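Putative acyl-CoA thioester hydrolase YbhC (Escherichia coli K-12, PDB 3GRH) is a putative acyl-CoA thioesterase, an outer-membrane lipoprotein of the pectinesterase family that neither binds pectin nor has pectinesterase activity. Local coordinates at residues S283-V288 against A346-Q351; V195-N200 against V256-E261; E137-V142 against N239-G244. All blocks are in the same frame, centred on the assembly; numbering follows the deposited sequence.

Interaction 1. Residues S283-V288 against A346-Q351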
loop_
_atom_site.group_PDB
_atom_site.type_symbol
_atom_site.label_atom_id
_atom_site.label_comp_id
_atom_site.label_asym_id
_atom_site.label_seq_id
_atom_site.Cartn_x
_atom_site.Cartn_y
_atom_site.Cartn_z
ATOM N N SER A 283 -2.267 -4.525 -0.436
ATOM C CA SER A 283 -1.764 -5.845 -0.709
ATOM C C SER A 283 -0.286 -5.861 -0.932
ATOM O O SER A 283 0.290 -4.856 -1.375
ATOM C CB SER A 283 -2.403 -6.298 -2.055
ATOM O OG SER A 283 -3.823 -6.426 -2.042
ATOM N N GLY A 284 0.348 -6.986 -0.646
ATOM C CA GLY A 284 1.654 -7.243 -1.145
ATOM C C GLY A 284 2.721 -7.544 -0.187
ATOM O O GLY A 284 2.481 -7.867 1.003
ATOM N N ARG A 285 3.952 -7.434 -0.690
ATOM C CA ARG A 285 5.148 -7.875 0.054
ATOM C C ARG A 285 6.047 -6.678 0.280
ATOM O O ARG A 285 6.478 -6.069 -0.656
ATOM C CB ARG A 285 5.899 -8.904 -0.781
ATOM C CG ARG A 285 7.066 -9.587 -0.074
ATOM C CD ARG A 285 7.503 -10.846 -0.758
ATOM N NE ARG A 285 6.541 -11.882 -0.637
ATOM C CZ ARG A 285 6.588 -13.000 -1.361
ATOM N NH1 ARG A 285 7.567 -13.235 -2.242
ATOM N NH2 ARG A 285 5.676 -13.896 -1.163
ATOM N N GLY A 286 6.378 -6.407 1.525
ATOM C CA GLY A 286 7.182 -5.243 1.872
ATOM C C GLY A 286 6.785 -4.875 3.284
ATOM O O GLY A 286 5.735 -5.291 3.782
ATOM N N ALA A 287 7.633 -4.089 3.937
ATOM C CA ALA A 287 7.383 -3.596 5.230
ATOM C C ALA A 287 6.779 -2.201 5.070
ATOM O O ALA A 287 7.470 -1.279 4.524
ATOM C CB ALA A 287 8.649 -3.481 5.944
ATOM N N VAL A 288 5.545 -2.027 5.496
ATOM C CA VAL A 288 4.842 -0.750 5.283
ATOM C C VAL A 288 4.288 -0.317 6.600
ATOM O O VAL A 288 3.611 -1.105 7.261
ATOM C CB VAL A 288 3.686 -0.844 4.279
ATOM C CG1 VAL A 288 3.195 0.600 3.951
ATOM C CG2 VAL A 288 4.164 -1.593 3.023
ATOM N N ALA A 346 4.172 -20.909 -1.382
ATOM C CA ALA A 346 4.129 -21.729 -0.172
ATOM C C ALA A 346 4.836 -21.086 1.016
ATOM O O ALA A 346 4.466 -21.298 2.190
ATOM C CB ALA A 346 4.631 -23.152 -0.466
ATOM N N ASN A 347 5.761 -20.184 0.738
ATOM C CA ASN A 347 6.502 -19.632 1.842
ATOM C C ASN A 347 5.963 -18.273 2.219
ATOM O O ASN A 347 6.736 -17.427 2.577
ATOM C CB ASN A 347 7.989 -19.520 1.524
ATOM C CG ASN A 347 8.854 -19.311 2.781
ATOM O OD1 ASN A 347 8.614 -19.921 3.842
ATOM N ND2 ASN A 347 9.877 -18.447 2.662
ATOM N N THR A 348 4.663 -18.070 2.140
ATOM C CA THR A 348 4.040 -16.790 2.521
ATOM C C THR A 348 3.154 -17.023 3.756
ATOM O O THR A 348 2.474 -18.043 3.830
ATOM C CB THR A 348 3.140 -16.240 1.383
ATOM O OG1 THR A 348 4.003 -15.894 0.276
ATOM C CG2 THR A 348 2.334 -15.046 1.828
ATOM N N ASN A 349 3.155 -16.054 4.664
ATOM C CA ASN A 349 2.229 -16.054 5.814
ATOM C C ASN A 349 2.031 -14.597 6.192
ATOM O O ASN A 349 2.793 -14.025 6.940
ATOM C CB ASN A 349 2.811 -16.858 6.971
ATOM C CG ASN A 349 1.829 -17.068 8.046
ATOM O OD1 ASN A 349 0.619 -16.951 7.815
ATOM N ND2 ASN A 349 2.307 -17.544 9.189
ATOM N N GLY A 350 1.077 -13.914 5.549
ATOM C CA GLY A 350 1.055 -12.491 5.667
ATOM C C GLY A 350 0.993 -11.932 7.072
ATOM O O GLY A 350 0.228 -12.393 7.913
ATOM N N GLN A 351 1.703 -10.848 7.315
ATOM C CA GLN A 351 1.793 -10.288 8.594
ATOM C C GLN A 351 1.226 -8.850 8.670
ATOM O O GLN A 351 1.527 -8.010 7.819
ATOM C CB GLN A 351 3.247 -10.237 8.989
ATOM C CG GLN A 351 3.433 -10.048 10.484
ATOM C CD GLN A 351 3.566 -8.689 11.031
ATOM O OE1 GLN A 351 3.758 -7.707 10.323
ATOM N NE2 GLN A 351 3.472 -8.597 12.349
#

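Interaction 2. Residues V195-N200 against V256-E261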
loop_
_atom_site.group_PDB
_atom_site.type_symbol
_atom_site.label_atom_id
_atom_site.label_comp_id
_atom_site.label_asym_id
_atom_site.label_seq_id
_atom_site.Cartn_x
_atom_site.Cartn_y
_atom_site.Cartn_z
ATOM N N VAL A 195 -1.738 2.157 -12.226
ATOM C CA VAL A 195 -1.703 3.482 -12.886
ATOM C C VAL A 195 -0.354 4.130 -12.616
ATOM O O VAL A 195 0.261 4.696 -13.491
ATOM C CB VAL A 195 -2.873 4.384 -12.391
ATOM C CG1 VAL A 195 -2.735 5.791 -12.994
ATOM C CG2 VAL A 195 -4.228 3.716 -12.721
ATOM N N PHE A 196 0.060 4.124 -11.353
ATOM C CA PHE A 196 1.303 4.724 -10.899
ATOM C C PHE A 196 2.129 3.572 -10.382
ATOM O O PHE A 196 1.734 2.900 -9.445
ATOM C CB PHE A 196 1.018 5.750 -9.779
ATOM C CG PHE A 196 2.103 6.654 -9.487
ATOM C CD1 PHE A 196 2.029 8.016 -9.820
ATOM C CD2 PHE A 196 3.239 6.214 -8.940
ATOM C CE1 PHE A 196 3.048 8.850 -9.542
ATOM C CE2 PHE A 196 4.346 7.100 -8.705
ATOM C CZ PHE A 196 4.194 8.411 -9.021
ATOM N N TRP A 197 3.279 3.344 -11.006
ATOM C CA TRP A 197 4.186 2.252 -10.607
ATOM C C TRP A 197 5.563 2.798 -10.479
ATOM O O TRP A 197 6.117 3.359 -11.385
ATOM C CB TRP A 197 4.177 1.198 -11.671
ATOM C CG TRP A 197 5.111 0.059 -11.533
ATOM C CD1 TRP A 197 5.797 -0.321 -10.422
ATOM C CD2 TRP A 197 5.437 -0.920 -12.545
ATOM N NE1 TRP A 197 6.557 -1.424 -10.701
ATOM C CE2 TRP A 197 6.393 -1.769 -12.003
ATOM C CE3 TRP A 197 5.121 -1.047 -13.899
ATOM C CZ2 TRP A 197 6.955 -2.809 -12.720
ATOM C CZ3 TRP A 197 5.619 -2.107 -14.576
ATOM C CH2 TRP A 197 6.538 -2.953 -14.019
ATOM N N SER A 198 6.066 2.694 -9.268
ATOM C CA SER A 198 7.436 3.133 -8.962
ATOM C C SER A 198 8.331 2.024 -8.520
ATOM O O SER A 198 7.916 1.213 -7.729
ATOM C CB SER A 198 7.390 4.152 -7.880
ATOM O OG SER A 198 8.691 4.606 -7.500
ATOM N N GLN A 199 9.559 2.020 -9.074
ATOM C CA GLN A 199 10.639 1.239 -8.510
ATOM C C GLN A 199 11.711 2.130 -7.920
ATOM O O GLN A 199 12.823 1.679 -7.595
ATOM C CB GLN A 199 11.266 0.366 -9.564
ATOM C CG GLN A 199 10.261 -0.555 -10.196
ATOM C CD GLN A 199 10.916 -1.776 -10.639
ATOM O OE1 GLN A 199 11.998 -1.729 -11.257
ATOM N NE2 GLN A 199 10.369 -2.912 -10.216
ATOM N N ASN A 200 11.467 3.418 -7.815
ATOM C CA ASN A 200 12.482 4.385 -7.347
ATOM C C ASN A 200 12.643 4.283 -5.820
ATOM O O ASN A 200 11.704 4.489 -5.033
ATOM C CB ASN A 200 11.935 5.781 -7.726
ATOM C CG ASN A 200 12.861 6.898 -7.481
ATOM O OD1 ASN A 200 12.600 7.795 -6.627
ATOM N ND2 ASN A 200 13.993 6.868 -8.149
ATOM N N VAL A 256 14.030 -5.725 -11.384
ATOM C CA VAL A 256 13.686 -5.416 -12.773
ATOM C C VAL A 256 12.892 -6.489 -13.550
ATOM O O VAL A 256 12.326 -6.203 -14.606
ATOM C CB VAL A 256 14.936 -5.068 -13.572
ATOM C CG1 VAL A 256 15.541 -3.789 -13.030
ATOM C CG2 VAL A 256 15.889 -6.238 -13.579
ATOM N N GLN A 257 12.825 -7.700 -13.002
ATOM C CA GLN A 257 12.006 -8.783 -13.566
ATOM C C GLN A 257 10.472 -8.728 -13.382
ATOM O O GLN A 257 9.740 -9.563 -13.931
ATOM C CB GLN A 257 12.482 -10.101 -12.957
ATOM C CG GLN A 257 13.841 -10.528 -13.359
ATOM C CD GLN A 257 14.065 -12.005 -13.051
ATOM O OE1 GLN A 257 13.687 -12.881 -13.833
ATOM N NE2 GLN A 257 14.679 -12.283 -11.903
ATOM N N ASN A 258 9.971 -7.738 -12.637
ATOM C CA ASN A 258 8.535 -7.616 -12.384
ATOM C C ASN A 258 7.868 -8.878 -11.846
ATOM O O ASN A 258 6.946 -9.417 -12.440
ATOM C CB ASN A 258 7.810 -7.056 -13.630
ATOM C CG ASN A 258 6.430 -6.591 -13.344
ATOM O OD1 ASN A 258 6.094 -6.340 -12.229
ATOM N ND2 ASN A 258 5.612 -6.450 -14.391
ATOM N N ARG A 259 8.303 -9.328 -10.661
ATOM C CA ARG A 259 7.679 -10.443 -9.984
ATOM C C ARG A 259 8.135 -10.387 -8.555
ATOM O O ARG A 259 9.207 -9.803 -8.266
ATOM C CB ARG A 259 8.126 -11.766 -10.544
ATOM C CG ARG A 259 9.584 -11.916 -10.664
ATOM C CD ARG A 259 9.900 -13.087 -11.546
ATOM N NE ARG A 259 11.278 -13.524 -11.390
ATOM C CZ ARG A 259 11.830 -14.520 -12.082
ATOM N NH1 ARG A 259 11.128 -15.187 -12.997
ATOM N NH2 ARG A 259 13.098 -14.852 -11.859
ATOM N N LEU A 260 7.347 -10.984 -7.676
ATOM C CA LEU A 260 7.726 -11.018 -6.253
ATOM C C LEU A 260 8.999 -11.858 -6.112
ATOM O O LEU A 260 9.223 -12.825 -6.855
ATOM C CB LEU A 260 6.599 -11.535 -5.380
ATOM C CG LEU A 260 5.428 -10.600 -5.282
ATOM C CD1 LEU A 260 4.211 -11.271 -4.616
ATOM C CD2 LEU A 260 5.835 -9.330 -4.563
ATOM N N GLU A 261 9.840 -11.432 -5.184
ATOM C CA GLU A 261 11.201 -11.960 -4.955
ATOM C C GLU A 261 11.287 -12.564 -3.566
ATOM O O GLU A 261 10.420 -12.336 -2.724
ATOM C CB GLU A 261 12.266 -10.808 -4.936
ATOM C CG GLU A 261 12.623 -10.208 -6.255
ATOM C CD GLU A 261 13.859 -9.279 -6.203
ATOM O OE1 GLU A 261 14.447 -9.029 -5.110
ATOM O OE2 GLU A 261 14.266 -8.794 -7.296
#

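Interaction 3. Residues E137-V142 against N239-G244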
loop_
_atom_site.group_PDB
_atom_site.type_symbol
_atom_site.label_atom_id
_atom_site.label_comp_id
_atom_site.label_asym_id
_atom_site.label_seq_id
_atom_site.Cartn_x
_atom_site.Cartn_y
_atom_site.Cartn_z
ATOM N N GLU A 137 -4.891 23.148 -3.179
ATOM C CA GLU A 137 -5.260 23.343 -1.728
ATOM C C GLU A 137 -5.521 22.023 -1.051
ATOM O O GLU A 137 -5.231 21.862 0.152
ATOM C CB GLU A 137 -6.474 24.288 -1.510
ATOM C CG GLU A 137 -7.425 24.232 -0.051
ATOM C CD GLU A 137 -7.070 24.963 1.363
ATOM O OE1 GLU A 137 -6.624 26.169 1.458
ATOM O OE2 GLU A 137 -7.401 24.350 2.493
ATOM N N LYS A 138 -6.020 21.025 -1.794
ATOM C CA LYS A 138 -6.252 19.707 -1.244
ATOM C C LYS A 138 -5.647 18.629 -2.142
ATOM O O LYS A 138 -5.484 18.849 -3.342
ATOM C CB LYS A 138 -7.761 19.425 -1.188
ATOM C CG LYS A 138 -8.475 20.296 -0.146
ATOM C CD LYS A 138 -9.960 20.069 -0.092
ATOM C CE LYS A 138 -10.699 21.156 0.674
ATOM N NZ LYS A 138 -10.953 22.407 -0.136
ATOM N N PRO A 139 -5.453 17.433 -1.602
ATOM C CA PRO A 139 -4.937 16.371 -2.507
ATOM C C PRO A 139 -5.808 16.013 -3.665
ATOM O O PRO A 139 -5.302 15.670 -4.752
ATOM C CB PRO A 139 -4.729 15.165 -1.559
ATOM C CG PRO A 139 -4.626 15.730 -0.265
ATOM C CD PRO A 139 -5.447 16.978 -0.212
ATOM N N ILE A 140 -7.117 16.244 -3.534
ATOM C CA ILE A 140 -8.035 15.939 -4.635
ATOM C C ILE A 140 -7.895 16.852 -5.851
ATOM O O ILE A 140 -8.487 16.648 -6.917
ATOM C CB ILE A 140 -9.493 15.882 -4.086
ATOM C CG1 ILE A 140 -10.402 15.170 -5.111
ATOM C CG2 ILE A 140 -9.983 17.260 -3.691
ATOM C CD1 ILE A 140 -10.142 13.612 -5.262
ATOM N N ASP A 141 -7.190 17.958 -5.668
ATOM C CA ASP A 141 -7.005 18.941 -6.714
ATOM C C ASP A 141 -6.073 18.502 -7.824
ATOM O O ASP A 141 -6.187 19.073 -8.889
ATOM C CB ASP A 141 -6.594 20.240 -6.052
ATOM C CG ASP A 141 -7.809 20.864 -5.267
ATOM O OD1 ASP A 141 -8.995 20.731 -5.744
ATOM O OD2 ASP A 141 -7.640 21.519 -4.186
ATOM N N VAL A 142 -5.182 17.507 -7.579
ATOM C CA VAL A 142 -4.308 16.971 -8.601
ATOM C C VAL A 142 -4.732 15.499 -8.707
ATOM O O VAL A 142 -4.525 14.753 -7.758
ATOM C CB VAL A 142 -2.831 17.115 -8.217
ATOM C CG1 VAL A 142 -1.966 16.218 -9.126
ATOM C CG2 VAL A 142 -2.429 18.565 -8.239
ATOM N N ASN A 239 -0.058 12.632 2.845
ATOM C CA ASN A 239 -1.239 13.441 2.405
ATOM C C ASN A 239 -1.592 13.160 0.984
ATOM O O ASN A 239 -1.690 14.068 0.155
ATOM C CB ASN A 239 -0.990 14.925 2.614
ATOM C CG ASN A 239 -2.255 15.753 2.546
ATOM O OD1 ASN A 239 -3.353 15.261 2.852
ATOM N ND2 ASN A 239 -2.106 16.993 2.073
ATOM N N VAL A 240 -1.760 11.875 0.669
ATOM C CA VAL A 240 -2.149 11.386 -0.672
ATOM C C VAL A 240 -3.468 10.687 -0.562
ATOM O O VAL A 240 -3.726 9.986 0.416
ATOM C CB VAL A 240 -1.027 10.522 -1.292
ATOM C CG1 VAL A 240 -1.463 9.720 -2.558
ATOM C CG2 VAL A 240 0.163 11.369 -1.617
ATOM N N ASN A 241 -4.295 10.765 -1.596
ATOM C CA ASN A 241 -5.496 9.931 -1.690
ATOM C C ASN A 241 -5.198 8.849 -2.702
ATOM O O ASN A 241 -4.770 9.162 -3.811
ATOM C CB ASN A 241 -6.709 10.711 -2.245
ATOM C CG ASN A 241 -7.170 11.814 -1.349
ATOM O OD1 ASN A 241 -7.069 11.765 -0.151
ATOM N ND2 ASN A 241 -7.584 12.918 -1.968
ATOM N N ILE A 242 -5.399 7.603 -2.316
ATOM C CA ILE A 242 -5.234 6.448 -3.203
ATOM C C ILE A 242 -6.555 5.750 -3.346
ATOM O O ILE A 242 -7.086 5.256 -2.350
ATOM C CB ILE A 242 -4.151 5.464 -2.654
ATOM C CG1 ILE A 242 -2.894 6.185 -2.198
ATOM C CG2 ILE A 242 -3.857 4.530 -3.784
ATOM C CD1 ILE A 242 -1.960 5.245 -1.420
ATOM N N LEU A 243 -7.128 5.828 -4.555
ATOM C CA LEU A 243 -8.523 5.497 -4.777
ATOM C C LEU A 243 -8.644 4.347 -5.731
ATOM O O LEU A 243 -8.096 4.352 -6.846
ATOM C CB LEU A 243 -9.311 6.695 -5.310
ATOM C CG LEU A 243 -9.249 7.906 -4.419
ATOM C CD1 LEU A 243 -10.009 9.048 -5.042
ATOM C CD2 LEU A 243 -9.698 7.692 -3.022
ATOM N N GLY A 244 -9.380 3.317 -5.302
ATOM C CA GLY A 244 -9.655 2.179 -6.133
ATOM C C GLY A 244 -10.788 1.350 -5.589
ATOM O O GLY A 244 -11.650 1.866 -4.860
HETATM O O HOH W 1 -3.167 20.045 0.916
HETATM O O HOH W 2 -8.565 15.700 -0.692
#

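Interaction 1. Residues S283-V288 against A346-Q351
At a corner of the parallel beta-helix characteristic of the pectinesterase family, Arg285 extends from the bend between strands 283-284 and 287-291, whose backbone angles call for glycine on each side of it, to Thr348, in the loop that precedes strand 351-355. The Arg285 chain sets off with CG opposite its backbone N (chi1 -173°), runs extended through chi2, then bends at chi3 (-69°), which turns the guanidinium to the loop. There NH2 lies 3.0 Å from Thr348 OG1; the hydroxyl sits at the edge of the guanidinium, near its plane. Thr348 CB points toward the arginine, and chi1 of -67° keeps OG1 beside the threonine's own backbone N. Only these two side chains meet, burying 58 Å² in all, and both are buried in the fold. Asp345 serves both: its OD2 forms a salt bridge with Arg285 NH2 and its OD1 a hydrogen bond with Thr348 OG1. The other guanidinium nitrogens are also used, NE on the carbonyl O of Ala312 and NH1 on that of Glu261. Partners at all three nitrogens should hold the flat group against rotation, and the Asp345 carboxylate probably offsets much of its buried positive charge.

Interaction 2. Residues V195-N200 against V256-E261
Trp197 and Asn258 approach each other because both carry CG opposite the backbone N, with chi1 of 175° and -166°, which brings the amide obliquely to the outer end of the indole. The six-membered part of the indole does the touching: Trp197 CH2 is 3.6 Å from Asn258 ND2, and Trp197 CZ2 is 3.7 Å from Asn258 OD1. The two planes are tilted 35° apart. The polar ends have partners on or next to the intervening strand 228-230: Asn258 OD1 with Arg229 NH1 and Trp197 NE1 with Asp231 OD2. An alanine in place of Asn258 would probably leave Arg229 without this carbonyl acceptor and open a gap beside the outer ring of the indole. Further along, Gln199 OE1 lies 4.3 Å from Val256 CA, a loose packing contact; that oxygen is hydrogen-bonded to Tyr175 OH, while Gln199 NE2 bonds to Asp231 and to the carbonyl of Gly255. The loop after strand 249-251 thus folds back past strand 228-230 to reach strand 196-198, a loop laid over the stacked parallel strands of a beta-helix of the pectinesterase family.

Interaction 3. Residues E137-V142 against N239-G244
Pro139 is the residue most covered here, packed against Asn239 and Asn241 on the outside of the parallel beta-helix. The 3-10 turn 139-141 leads into strand 142-146, whereas Asn239 occupies the corner at which the chain leaves one face of the helix, strand 235-238, and enters the next, strand 240-243. Strand 208-212 runs between the two strands, so the contact reaches across one coil. The proline ring and the Asn239 side chain meet at about a right angle. Pro139 CG approaches the amide of Asn239 as a whole, 3.4 Å from OD1 and 3.7 Å from ND2, and touches the backbone O of the same residue too. Asn239 has CG opposite its backbone N (chi1 -164°), which carries the amide over to the proline. Asn241 is rotated differently: with chi1 at -65° its CG lies beside the backbone N, and ND2 comes 3.7 Å from Pro139 CB and equally near Ile140 N. The side chain of Thr209, on the intervening strand, is shared: its OG1 is hydrogen-bonded to Asn241 ND2 and to Pro139 O. Within 137-142 the turn is closed by Asp141, whose N bonds to Lys138 O and whose OD2 accepts the N-H of Lys138 on its anti side at 2.9 Å. Two waters complete the seam. One donates to Glu137 O and is weakly bonded to Asn239 ND2; the other accepts from Asn241 ND2 at 3.2 Å and, weakly, from Ile140 N at the same distance, bridging asparagine side chain and turn backbone.

In the fold
Interactions 1 and 2 are neighbours, with centres 16 Å apart, and they touch where the guanidinium of interaction 1 reaches the loop of interaction 2: Arg285 NH1 lies 3.0 Å from Glu261 O and packs 3.7 Å from Leu260 CB. The loop 256-261 therefore joins both contacts. Interaction 3 stands apart, its centre 26 Å from that of interaction 1, across the centre of the chain, and 22 Å from that of interaction 2; its segments alternate along the chain with those of interaction 2. Interaction 1 is set back from the presumed active site: the Thr348 side chain is about 12 Å from that of Asp280, the predicted nucleophile, and about 11 Å from that of Arg340, a substrate-binding residue by similarity. Interactions 2 and 3 lie away from these sites.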